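Local coordinates for Lactamase_B domain-containing protein (Bacillus lehensis G1, PDB 7EV5) that is a zinc-binding, probable hydrolase of dual activity that structurally resembles B3 metallo-beta-lactamases and glyoxalase II, at residues A[14-19]-A[37-42]; A[25-30]-A[145-150]; A[53-58]-A[81-86]; A[126-131]-A[135-140]. One frame throughout, in Å; residues are numbered along the deposited sequence. Where two conformers were deposited one is given.

The four contacts lead from the outer layer of a two-sheet sandwich to its two-zinc site. Interaction 1 sets helix 33-42 on the sheet that holds strands 12-18 and 23-27. About 13 Å away, centre to centre, interaction 2 joins strand 23-27 to strand 145-149 of the other sheet, whose neighbour is strand 136-140 of interaction 4. Interaction 3 follows interaction 1 along the chain and precedes interaction 4; it brings in the histidine-rich loop after strand 46-51. The segments of interactions 1 and 2 alternate, and interactions 3 and 4 fall between residues 30 and 145. Ligands from interactions 2, 3 and 4 converge on the zinc ions, so both halves build one metal centre.

Interaction 1. Residues A[14-19]-A[37-42]; sequences AYVLYN and ITWLKR
In the outer helical layer of the metallo-beta-lactamase sandwich, helix 33-42 lies on the sheet through Trp39 and Leu40, which receive Val16 of strand 12-18. The contact is wholly apolar, with no hydrogen bond crossing it. Val16 is turned with CG1 anti to its backbone N (chi1 -180°), which spreads its two methyls over both helix residues. CG2 reaches CZ3 of Trp39 at 3.8 Å, and Val16 CB is equally near that carbon. CG1 sits in the plane of the indole, at its edge, and also meets CD2 of Leu40 at 3.9 Å. A beta-branched valine suits this place, since its short forked side chain offers carbon to two partners at once. The tryptophan is long enough to bridge from helix to strand, and Leu40 brings one methyl across while its CB is directed elsewhere. At their nearest, the CA atoms of Val16 and Leu40 are 8.7 Å apart, a spacing bridged by side chains alone. Around this core, Ile5 of strand 2-7 touches both Val16 and Trp39, Ala24 and Ile26 of strand 23-27 meet Val16 and Leu40 respectively, and Phe70 of helix 63-70 packs on Leu40.

Interaction 2. Residues A[25-30]-A[145-150]; sequences VIFDPG and VLFSGD. With ZN (zinc ion), chain C.
Phe27 (chi1 -63°) and Phe147 (chi1 -56°) share one torsional choice: CG lies opposite the carbonyl carbon in each, and this swings both rings into the gap between the two sheets, one from either side. There they form an offset stack, with centroids 4.0 Å apart and planes at 13°. The closest carbons are Phe27 CZ and Phe147 CD2, 3.5 Å apart. Phe147 also places its CB over the face of the Phe27 ring, 4.1 Å from the centroid, in a CH-pi contact. The other face of the Phe147 ring receives CG2 of Val145, sandwiching it between an aromatic and an aliphatic neighbour, and Tyr15 meets it too. Flat, apolar phenylalanine suits such an interior, where broad faces fill space.

Beyond the rings the two segments turn toward the metal site. Asp28, whose backbone adopts left-handed angles, brings OD2 to 4.5 Å from Gly149 CA; Gly149 sits at a positive phi, which a residue without a side chain adopts easily. The same OD2 is hydrogen-bonded to Thr53 OG1 and to ND1 of His59, a zinc ligand, so Asp28, in the second shell, probably orients that imidazole. Asp150 OD2 binds the zinc ion of chain C directly at 2.0 Å, alongside Asp58, His59, His191 and a water. Asp150 also belongs to the site of the other zinc, with His54, His56 and His131, and so links the two metals. The two sheets packed face to face form the alpha-beta/beta-alpha sandwich of the metallo-beta-lactamase fold, with the two-zinc site at the strand ends where Asp150 lies.

Interaction 3. Residues A[53-58]-A[81-86]; sequences THAHFD and RHWLED. With ZN (zinc ion), chain B; ZN (zinc ion), chain C.
Ala55 and Trp83, whose CA atoms lie 6.0 Å apart, mark where two loops meet. Segment 53-58 is irregular, while residues 81-84 have helical backbone angles without the regular bonds of a helix. Ala55 directs its CB at the other loop, where CB of Trp83 lies 3.7 Å away and CD2 of Leu84 3.8 Å away. So small a residue lets the backbones come this close. CG of Trp83 lies opposite the carbonyl carbon (chi1 -73°), which lays the indole alongside the His56 side chain; its CZ3 stands 3.6 Å from His56 CD2. The two ring planes are 26° apart but slid past each other, so overlap is slight. The tryptophan thus packs against the CD2-NE2 side of the imidazole, away from ND1, which binds the zinc ion of chain B at 2.1 Å.

His54 reaches the same zinc with NE2, also at 2.1 Å, and its other nitrogen is held: ND1 donates to Thr53 OG1 at 3.0 Å, in the ring plane and nearly straight (163°), which fixes the ring's rotation. Asp58 OD2 binds the zinc ion of chain C at 2.3 Å, while its OD1 accepts a hydrogen bond from the water shared by both metals. With His59, these residues form the HxHxDH motif of the metallo-beta-lactamase superfamily, here backed by the 81-86 loop.

Interaction 4. Residues A[126-131]-A[135-140]; sequences FHTPGH and SVSYYY. With ZN (zinc ion), chain B.
Thr128 and Ser137 meet where the antiparallel beta hairpin of strands 121-127 and 136-140 opens into the loop that carries His131. Along the Thr128 side chain, CB lies 3.8 Å from Ser137 OG, and CG2 comes to 3.6 Å from the same oxygen. OG1, placed between the backbone N and the carbonyl carbon (chi1 52°), takes a hydrogen bond from that hydroxyl at 2.9 Å. OG1 in turn donates a hydrogen bond to a water 3.1 Å away, which itself donates to Val136 O. A small hydroxyl residue on each strand suits this buried spot, since the two hydroxyls pair with each other, and Thr128 OG1 also bonds a water.

The backbones are laced more regularly. Phe126 and Ser137 form a hydrogen-bonded pair, with Phe126 N to Ser137 O at 3.0 Å and Ser137 N to Phe126 O at 2.9 Å, both in the carbonyl plane. Thr128 N continues the ladder to Ser135 O at 2.9 Å, tilted from that plane. On the face shared by Phe126 and Ser137, the Phe126 ring turns its edge to Tyr139 CB. On the other, next to Val136, the His127 ring has Pro129 CD over one face and its NE2 is hydrogen-bonded to Pro133 O.

A second water closes the loop, giving a hydrogen bond to Thr128 O and accepting one from His131 N. The His131 ring, steadied by a hydrogen bond from ND1 to Arg159 O, points NE2 at the zinc ion of chain B, 2.1 Å away.

Interaction 1. Residues A[14-19]-A[37-42]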
# COMPACT_ATOMS: atom_id res chain seq x y z
N ALA A 14 -2.93 6.01 3.89
CA ALA A 14 -3.94 5.13 3.32
C ALA A 14 -4.48 5.79 2.06
O ALA A 14 -4.33 6.99 1.84
CB ALA A 14 -5.09 4.91 4.30
N TYR A 15 -5.14 4.99 1.23
CA TYR A 15 -5.83 5.53 0.06
C TYR A 15 -7.21 4.92 -0.03
O TYR A 15 -7.40 3.74 0.26
CB TYR A 15 -5.06 5.26 -1.25
CG TYR A 15 -3.77 6.01 -1.28
CD1 TYR A 15 -3.73 7.34 -1.68
CD2 TYR A 15 -2.60 5.42 -0.84
CE1 TYR A 15 -2.56 8.05 -1.66
CE2 TYR A 15 -1.41 6.14 -0.81
CZ TYR A 15 -1.40 7.45 -1.23
OH TYR A 15 -0.22 8.18 -1.21
N VAL A 16 -8.19 5.74 -0.41
CA VAL A 16 -9.50 5.22 -0.78
C VAL A 16 -9.75 5.57 -2.23
O VAL A 16 -9.81 6.76 -2.59
CB VAL A 16 -10.62 5.76 0.12
CG1 VAL A 16 -11.95 5.16 -0.34
CG2 VAL A 16 -10.36 5.41 1.58
N LEU A 17 -9.85 4.55 -3.08
CA LEU A 17 -10.21 4.69 -4.48
C LEU A 17 -11.70 4.39 -4.62
O LEU A 17 -12.19 3.43 -4.04
CB LEU A 17 -9.41 3.68 -5.30
CG LEU A 17 -9.66 3.60 -6.82
CD1 LEU A 17 -9.21 4.88 -7.54
CD2 LEU A 17 -8.97 2.36 -7.40
N TYR A 18 -12.41 5.23 -5.36
CA TYR A 18 -13.86 5.08 -5.45
C TYR A 18 -14.32 5.31 -6.89
O TYR A 18 -13.55 5.73 -7.75
CB TYR A 18 -14.59 6.02 -4.47
CG TYR A 18 -14.13 7.46 -4.57
CD1 TYR A 18 -14.66 8.30 -5.54
CD2 TYR A 18 -13.18 7.97 -3.70
CE1 TYR A 18 -14.25 9.61 -5.64
CE2 TYR A 18 -12.76 9.28 -3.80
CZ TYR A 18 -13.30 10.10 -4.77
OH TYR A 18 -12.90 11.41 -4.88
N ASN A 19 -15.59 4.99 -7.13
CA ASN A 19 -16.25 5.19 -8.41
C ASN A 19 -17.52 6.01 -8.20
O ASN A 19 -17.88 6.36 -7.08
CB ASN A 19 -16.52 3.86 -9.14
CG ASN A 19 -17.47 2.93 -8.38
OD1 ASN A 19 -18.23 3.35 -7.51
ND2 ASN A 19 -17.44 1.64 -8.74
N ILE A 37 -12.85 5.10 9.18
CA ILE A 37 -14.17 4.48 9.14
C ILE A 37 -15.27 5.54 9.10
O ILE A 37 -16.20 5.46 8.28
CB ILE A 37 -14.36 3.51 10.32
CG1 ILE A 37 -13.51 2.26 10.12
CG2 ILE A 37 -15.84 3.12 10.48
CD1 ILE A 37 -13.28 1.48 11.41
N THR A 38 -15.17 6.55 9.97
CA THR A 38 -16.21 7.58 9.99
C THR A 38 -16.21 8.41 8.71
O THR A 38 -17.29 8.82 8.26
CB THR A 38 -16.12 8.46 11.25
OG1 THR A 38 -14.86 9.13 11.29
CG2 THR A 38 -16.31 7.63 12.52
N TRP A 39 -15.04 8.65 8.10
CA TRP A 39 -15.03 9.35 6.82
C TRP A 39 -15.77 8.55 5.75
O TRP A 39 -16.60 9.09 5.01
CB TRP A 39 -13.61 9.65 6.36
CG TRP A 39 -13.56 10.35 5.02
CD1 TRP A 39 -13.74 11.68 4.80
CD2 TRP A 39 -13.34 9.76 3.73
NE1 TRP A 39 -13.63 11.96 3.46
CE2 TRP A 39 -13.39 10.79 2.78
CE3 TRP A 39 -13.10 8.45 3.30
CZ2 TRP A 39 -13.21 10.56 1.42
CZ3 TRP A 39 -12.92 8.23 1.94
CH2 TRP A 39 -12.97 9.28 1.02
N LEU A 40 -15.47 7.25 5.66
CA LEU A 40 -16.16 6.40 4.69
C LEU A 40 -17.67 6.45 4.89
O LEU A 40 -18.43 6.52 3.92
CB LEU A 40 -15.67 4.96 4.82
CG LEU A 40 -14.24 4.69 4.34
CD1 LEU A 40 -13.71 3.42 4.97
CD2 LEU A 40 -14.19 4.62 2.82
N LYS A 41 -18.11 6.43 6.15
CA LYS A 41 -19.54 6.45 6.44
C LYS A 41 -20.16 7.81 6.14
O LYS A 41 -21.27 7.89 5.61
CB LYS A 41 -19.79 6.02 7.88
CG LYS A 41 -19.42 4.57 8.11
CD LYS A 41 -19.97 4.04 9.42
CE LYS A 41 -19.90 2.52 9.45
NZ LYS A 41 -20.92 1.88 8.56
N ARG A 42 -19.46 8.90 6.48
CA ARG A 42 -19.98 10.23 6.16
C ARG A 42 -20.16 10.39 4.65
O ARG A 42 -21.12 11.03 4.20
CB ARG A 42 -19.06 11.31 6.70
CG ARG A 42 -19.10 11.45 8.21
CD ARG A 42 -18.41 12.71 8.71
NE ARG A 42 -17.03 12.84 8.21
CZ ARG A 42 -15.96 12.33 8.82
NH1 ARG A 42 -16.09 11.63 9.94
NH2 ARG A 42 -14.76 12.51 8.29

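Interaction 2. Residues A[25-30]-A[145-150]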
# COMPACT_ATOMS: atom_id res chain seq x y z
N VAL A 25 -12.32 0.97 -2.79
CA VAL A 25 -11.22 0.07 -2.46
C VAL A 25 -10.30 0.82 -1.50
O VAL A 25 -9.96 1.98 -1.75
CB VAL A 25 -10.46 -0.36 -3.74
CG1 VAL A 25 -9.33 -1.33 -3.41
CG2 VAL A 25 -11.41 -1.01 -4.72
N ILE A 26 -9.92 0.16 -0.41
CA ILE A 26 -9.10 0.75 0.64
C ILE A 26 -7.69 0.18 0.54
O ILE A 26 -7.54 -1.05 0.46
CB ILE A 26 -9.69 0.45 2.03
CG1 ILE A 26 -11.11 1.02 2.17
CG2 ILE A 26 -8.76 1.00 3.11
CD1 ILE A 26 -11.83 0.57 3.44
N PHE A 27 -6.68 1.04 0.55
CA PHE A 27 -5.28 0.62 0.57
C PHE A 27 -4.65 1.03 1.89
O PHE A 27 -4.81 2.17 2.33
CB PHE A 27 -4.49 1.30 -0.55
CG PHE A 27 -4.96 0.92 -1.92
CD1 PHE A 27 -4.37 -0.12 -2.61
CD2 PHE A 27 -6.01 1.60 -2.50
CE1 PHE A 27 -4.82 -0.47 -3.87
CE2 PHE A 27 -6.47 1.25 -3.76
CZ PHE A 27 -5.87 0.22 -4.44
N ASP A 28 -3.93 0.10 2.51
CA ASP A 28 -3.05 0.40 3.63
C ASP A 28 -3.67 1.22 4.76
O ASP A 28 -3.19 2.32 5.06
CB ASP A 28 -1.77 1.07 3.15
CG ASP A 28 -0.91 0.17 2.27
OD1 ASP A 28 -1.32 -0.97 1.97
OD2 ASP A 28 0.18 0.62 1.86
N PRO A 29 -4.74 0.73 5.39
CA PRO A 29 -5.31 1.42 6.56
C PRO A 29 -4.44 1.22 7.79
O PRO A 29 -4.54 0.20 8.48
CB PRO A 29 -6.68 0.77 6.71
CG PRO A 29 -6.49 -0.63 6.22
CD PRO A 29 -5.40 -0.57 5.15
N GLY A 30 -3.57 2.19 8.07
CA GLY A 30 -2.44 1.96 8.95
C GLY A 30 -2.62 2.34 10.40
O GLY A 30 -1.89 1.84 11.26
N VAL A 145 -3.20 5.82 -11.83
CA VAL A 145 -2.64 5.95 -10.50
C VAL A 145 -2.06 4.61 -10.06
O VAL A 145 -2.65 3.56 -10.33
CB VAL A 145 -3.67 6.50 -9.48
CG1 VAL A 145 -4.95 5.69 -9.50
CG2 VAL A 145 -3.09 6.54 -8.07
N LEU A 146 -0.91 4.66 -9.41
CA LEU A 146 -0.18 3.48 -8.95
C LEU A 146 -0.10 3.54 -7.43
O LEU A 146 0.50 4.47 -6.87
CB LEU A 146 1.22 3.46 -9.55
CG LEU A 146 2.14 2.33 -9.09
CD1 LEU A 146 1.73 1.01 -9.71
CD2 LEU A 146 3.59 2.68 -9.45
N PHE A 147 -0.67 2.54 -6.76
CA PHE A 147 -0.58 2.44 -5.30
C PHE A 147 0.60 1.51 -5.02
O PHE A 147 0.45 0.29 -5.00
CB PHE A 147 -1.90 1.95 -4.73
CG PHE A 147 -3.06 2.82 -5.11
CD1 PHE A 147 -3.34 3.97 -4.40
CD2 PHE A 147 -3.85 2.50 -6.21
CE1 PHE A 147 -4.39 4.78 -4.74
CE2 PHE A 147 -4.91 3.32 -6.57
CZ PHE A 147 -5.18 4.46 -5.84
N SER A 148 1.78 2.10 -4.83
CA SER A 148 3.04 1.36 -4.80
C SER A 148 3.67 1.27 -3.41
O SER A 148 4.83 0.88 -3.30
CB SER A 148 4.03 1.96 -5.80
OG SER A 148 4.04 3.38 -5.74
N GLY A 149 2.95 1.63 -2.36
CA GLY A 149 3.51 1.47 -1.03
C GLY A 149 4.81 2.24 -0.86
O GLY A 149 4.92 3.42 -1.21
N ASP A 150 5.82 1.56 -0.29
CA ASP A 150 7.03 2.23 0.16
C ASP A 150 8.21 2.00 -0.77
O ASP A 150 9.36 2.05 -0.33
CB ASP A 150 7.37 1.82 1.60
CG ASP A 150 6.37 2.34 2.62
OD1 ASP A 150 5.38 2.99 2.22
OD2 ASP A 150 6.58 2.07 3.82
ZN ZN C . 5.48 2.63 5.46
O HOH W 1 6.54 1.12 6.24

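Interaction 3. Residues A[53-58]-A[81-86]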
# COMPACT_ATOMS: atom_id res chain seq x y z
N THR A 53 -0.29 -2.99 0.33
CA THR A 53 0.97 -3.00 -0.42
C THR A 53 2.00 -3.87 0.28
O THR A 53 2.82 -4.52 -0.37
CB THR A 53 1.52 -1.58 -0.61
OG1 THR A 53 1.87 -1.01 0.66
CG2 THR A 53 0.51 -0.70 -1.32
N HIS A 54 1.98 -3.87 1.61
CA HIS A 54 2.86 -4.68 2.44
C HIS A 54 2.33 -4.63 3.87
O HIS A 54 1.38 -3.89 4.17
CB HIS A 54 4.35 -4.28 2.32
CG HIS A 54 4.71 -2.91 2.85
ND1 HIS A 54 4.13 -1.74 2.41
CD2 HIS A 54 5.68 -2.54 3.72
CE1 HIS A 54 4.71 -0.71 3.01
NE2 HIS A 54 5.64 -1.17 3.82
N ALA A 55 2.96 -5.40 4.75
CA ALA A 55 2.41 -5.64 6.08
C ALA A 55 3.25 -5.04 7.20
O ALA A 55 3.14 -5.47 8.35
CB ALA A 55 2.17 -7.13 6.32
N HIS A 56 4.06 -4.02 6.89
CA HIS A 56 4.66 -3.27 7.98
C HIS A 56 3.57 -2.67 8.87
O HIS A 56 2.48 -2.32 8.40
CB HIS A 56 5.54 -2.14 7.44
CG HIS A 56 6.91 -2.59 7.04
ND1 HIS A 56 7.64 -1.94 6.08
CD2 HIS A 56 7.67 -3.62 7.48
CE1 HIS A 56 8.81 -2.54 5.94
NE2 HIS A 56 8.85 -3.56 6.77
N PHE A 57 3.89 -2.56 10.16
CA PHE A 57 2.89 -2.16 11.16
C PHE A 57 2.19 -0.85 10.79
O PHE A 57 1.01 -0.66 11.10
CB PHE A 57 3.56 -2.04 12.54
CG PHE A 57 4.45 -0.83 12.68
CD1 PHE A 57 3.98 0.36 13.24
CD2 PHE A 57 5.76 -0.86 12.22
CE1 PHE A 57 4.80 1.47 13.35
CE2 PHE A 57 6.59 0.24 12.32
CZ PHE A 57 6.11 1.42 12.89
N ASP A 58 2.91 0.10 10.18
CA ASP A 58 2.35 1.41 9.90
C ASP A 58 1.35 1.39 8.76
O ASP A 58 0.70 2.40 8.50
CB ASP A 58 3.47 2.44 9.66
CG ASP A 58 4.37 2.07 8.49
OD1 ASP A 58 4.97 0.97 8.53
OD2 ASP A 58 4.50 2.91 7.57
N ARG A 81 2.63 -13.20 4.78
CA ARG A 81 1.40 -13.68 5.40
C ARG A 81 1.51 -13.81 6.91
O ARG A 81 0.51 -13.62 7.62
CB ARG A 81 0.97 -15.01 4.76
CG ARG A 81 1.89 -16.21 5.04
CD ARG A 81 1.29 -17.49 4.41
NE ARG A 81 2.21 -18.63 4.44
CZ ARG A 81 2.23 -19.57 5.38
NH1 ARG A 81 1.38 -19.52 6.40
NH2 ARG A 81 3.12 -20.55 5.29
N HIS A 82 2.70 -14.13 7.44
CA HIS A 82 2.89 -14.23 8.88
C HIS A 82 3.05 -12.88 9.55
O HIS A 82 3.02 -12.82 10.79
CB HIS A 82 4.14 -15.06 9.20
CG HIS A 82 4.08 -16.47 8.71
ND1 HIS A 82 3.10 -17.36 9.12
CD2 HIS A 82 4.88 -17.15 7.86
CE1 HIS A 82 3.30 -18.52 8.53
NE2 HIS A 82 4.37 -18.43 7.77
N TRP A 83 3.24 -11.81 8.79
CA TRP A 83 3.59 -10.53 9.39
C TRP A 83 2.42 -9.84 10.07
O TRP A 83 2.62 -9.06 11.00
CB TRP A 83 4.16 -9.58 8.33
CG TRP A 83 5.53 -9.93 7.87
CD1 TRP A 83 6.13 -11.16 7.89
CD2 TRP A 83 6.47 -9.03 7.30
NE1 TRP A 83 7.40 -11.08 7.37
CE2 TRP A 83 7.64 -9.78 7.00
CE3 TRP A 83 6.45 -7.67 7.01
CZ2 TRP A 83 8.78 -9.19 6.43
CZ3 TRP A 83 7.58 -7.09 6.44
CH2 TRP A 83 8.73 -7.86 6.16
N LEU A 84 1.18 -10.10 9.62
CA LEU A 84 0.04 -9.38 10.17
C LEU A 84 -0.11 -9.64 11.66
O LEU A 84 -0.40 -8.72 12.43
CB LEU A 84 -1.24 -9.81 9.44
CG LEU A 84 -1.36 -9.36 7.99
CD1 LEU A 84 -2.68 -9.90 7.43
CD2 LEU A 84 -1.28 -7.84 7.83
N GLU A 85 0.10 -10.88 12.08
CA GLU A 85 -0.21 -11.30 13.43
C GLU A 85 1.03 -11.42 14.31
O GLU A 85 0.90 -11.78 15.48
CB GLU A 85 -0.92 -12.65 13.39
CG GLU A 85 -2.30 -12.59 12.77
CD GLU A 85 -2.82 -13.96 12.40
OE1 GLU A 85 -2.36 -14.50 11.37
OE2 GLU A 85 -3.67 -14.50 13.14
N ASP A 86 2.21 -11.13 13.77
CA ASP A 86 3.46 -11.30 14.50
C ASP A 86 4.18 -9.96 14.61
O ASP A 86 4.79 -9.49 13.62
CB ASP A 86 4.34 -12.35 13.81
CG ASP A 86 5.50 -12.80 14.67
OD1 ASP A 86 5.90 -12.03 15.57
OD2 ASP A 86 6.01 -13.92 14.44
ZN ZN B . 7.09 -0.23 4.96
ZN ZN C . 5.48 2.63 5.46
O HOH W 1 6.54 1.12 6.24

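Interaction 4. Residues A[126-131]-A[135-140]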
# COMPACT_ATOMS: atom_id res chain seq x y z
N PHE A 126 2.06 -5.66 -9.68
CA PHE A 126 3.48 -5.89 -9.81
C PHE A 126 4.05 -6.28 -8.46
O PHE A 126 3.73 -5.67 -7.44
CB PHE A 126 4.18 -4.62 -10.28
CG PHE A 126 3.72 -4.14 -11.64
CD1 PHE A 126 4.37 -4.56 -12.79
CD2 PHE A 126 2.65 -3.28 -11.76
CE1 PHE A 126 3.95 -4.12 -14.03
CE2 PHE A 126 2.22 -2.84 -13.00
CZ PHE A 126 2.88 -3.26 -14.14
N HIS A 127 4.90 -7.30 -8.46
CA HIS A 127 5.62 -7.67 -7.25
C HIS A 127 6.88 -6.81 -7.21
O HIS A 127 7.74 -6.91 -8.09
CB HIS A 127 5.93 -9.17 -7.24
CG HIS A 127 6.56 -9.65 -5.97
ND1 HIS A 127 7.52 -10.64 -5.95
CD2 HIS A 127 6.39 -9.27 -4.68
CE1 HIS A 127 7.91 -10.85 -4.70
NE2 HIS A 127 7.24 -10.03 -3.91
N THR A 128 6.98 -5.92 -6.21
CA THR A 128 8.00 -4.87 -6.18
C THR A 128 8.74 -4.90 -4.85
O THR A 128 8.67 -3.95 -4.05
CB THR A 128 7.39 -3.49 -6.42
OG1 THR A 128 6.29 -3.27 -5.53
CG2 THR A 128 6.89 -3.36 -7.85
N PRO A 129 9.50 -5.98 -4.59
CA PRO A 129 10.24 -6.10 -3.33
C PRO A 129 11.47 -5.21 -3.24
O PRO A 129 11.85 -4.53 -4.20
CB PRO A 129 10.63 -7.59 -3.31
CG PRO A 129 10.80 -7.92 -4.78
CD PRO A 129 9.64 -7.19 -5.42
N GLY A 130 12.12 -5.23 -2.08
CA GLY A 130 13.30 -4.42 -1.83
C GLY A 130 13.18 -3.68 -0.51
O GLY A 130 14.09 -3.72 0.31
N HIS A 131 12.05 -2.98 -0.32
CA HIS A 131 11.71 -2.45 0.99
C HIS A 131 11.15 -3.55 1.89
O HIS A 131 11.42 -3.57 3.10
CB HIS A 131 10.74 -1.28 0.82
CG HIS A 131 10.10 -0.80 2.09
ND1 HIS A 131 10.73 0.04 2.98
CD2 HIS A 131 8.87 -1.03 2.59
CE1 HIS A 131 9.91 0.30 3.99
NE2 HIS A 131 8.77 -0.34 3.78
N SER A 135 6.20 -6.80 -0.81
CA SER A 135 5.72 -5.53 -1.33
C SER A 135 5.16 -5.72 -2.73
O SER A 135 5.83 -6.27 -3.62
CB SER A 135 6.88 -4.54 -1.41
OG SER A 135 7.09 -3.85 -0.20
N VAL A 136 3.95 -5.22 -2.93
CA VAL A 136 3.32 -5.22 -4.24
C VAL A 136 2.82 -3.82 -4.54
O VAL A 136 2.60 -2.99 -3.65
CB VAL A 136 2.18 -6.25 -4.41
CG1 VAL A 136 2.69 -7.67 -4.16
CG2 VAL A 136 1.03 -5.91 -3.50
N SER A 137 2.71 -3.54 -5.84
CA SER A 137 2.18 -2.27 -6.34
C SER A 137 0.96 -2.53 -7.21
O SER A 137 0.98 -3.42 -8.08
CB SER A 137 3.25 -1.53 -7.15
OG SER A 137 4.36 -1.25 -6.32
N TYR A 138 -0.09 -1.77 -6.97
CA TYR A 138 -1.37 -1.95 -7.66
C TYR A 138 -1.56 -0.79 -8.64
O TYR A 138 -1.71 0.36 -8.22
CB TYR A 138 -2.51 -1.95 -6.66
CG TYR A 138 -2.42 -2.98 -5.54
CD1 TYR A 138 -2.91 -4.27 -5.71
CD2 TYR A 138 -1.85 -2.66 -4.31
CE1 TYR A 138 -2.86 -5.20 -4.71
CE2 TYR A 138 -1.80 -3.59 -3.28
CZ TYR A 138 -2.30 -4.87 -3.49
OH TYR A 138 -2.26 -5.81 -2.50
N TYR A 139 -1.54 -1.09 -9.93
CA TYR A 139 -1.69 -0.08 -10.97
C TYR A 139 -3.14 -0.04 -11.44
O TYR A 139 -3.67 -1.05 -11.91
CB TYR A 139 -0.75 -0.39 -12.13
CG TYR A 139 -0.89 0.51 -13.34
CD1 TYR A 139 -0.79 1.89 -13.22
CD2 TYR A 139 -1.08 -0.02 -14.61
CE1 TYR A 139 -0.91 2.72 -14.33
CE2 TYR A 139 -1.19 0.79 -15.72
CZ TYR A 139 -1.11 2.16 -15.57
OH TYR A 139 -1.22 2.96 -16.69
N TYR A 140 -3.77 1.12 -11.30
CA TYR A 140 -5.15 1.35 -11.73
C TYR A 140 -5.10 2.17 -13.01
O TYR A 140 -4.94 3.40 -12.96
CB TYR A 140 -5.88 2.11 -10.63
CG TYR A 140 -7.36 2.32 -10.85
CD1 TYR A 140 -8.22 1.24 -11.04
CD2 TYR A 140 -7.90 3.60 -10.84
CE1 TYR A 140 -9.58 1.44 -11.21
CE2 TYR A 140 -9.26 3.81 -11.01
CZ TYR A 140 -10.09 2.72 -11.20
OH TYR A 140 -11.45 2.90 -11.38
ZN ZN B . 7.09 -0.23 4.96
O HOH W 2 9.53 -3.12 -1.62
O HOH W 3 5.04 -1.93 -2.98
O HOH W 1 6.54 1.12 6.24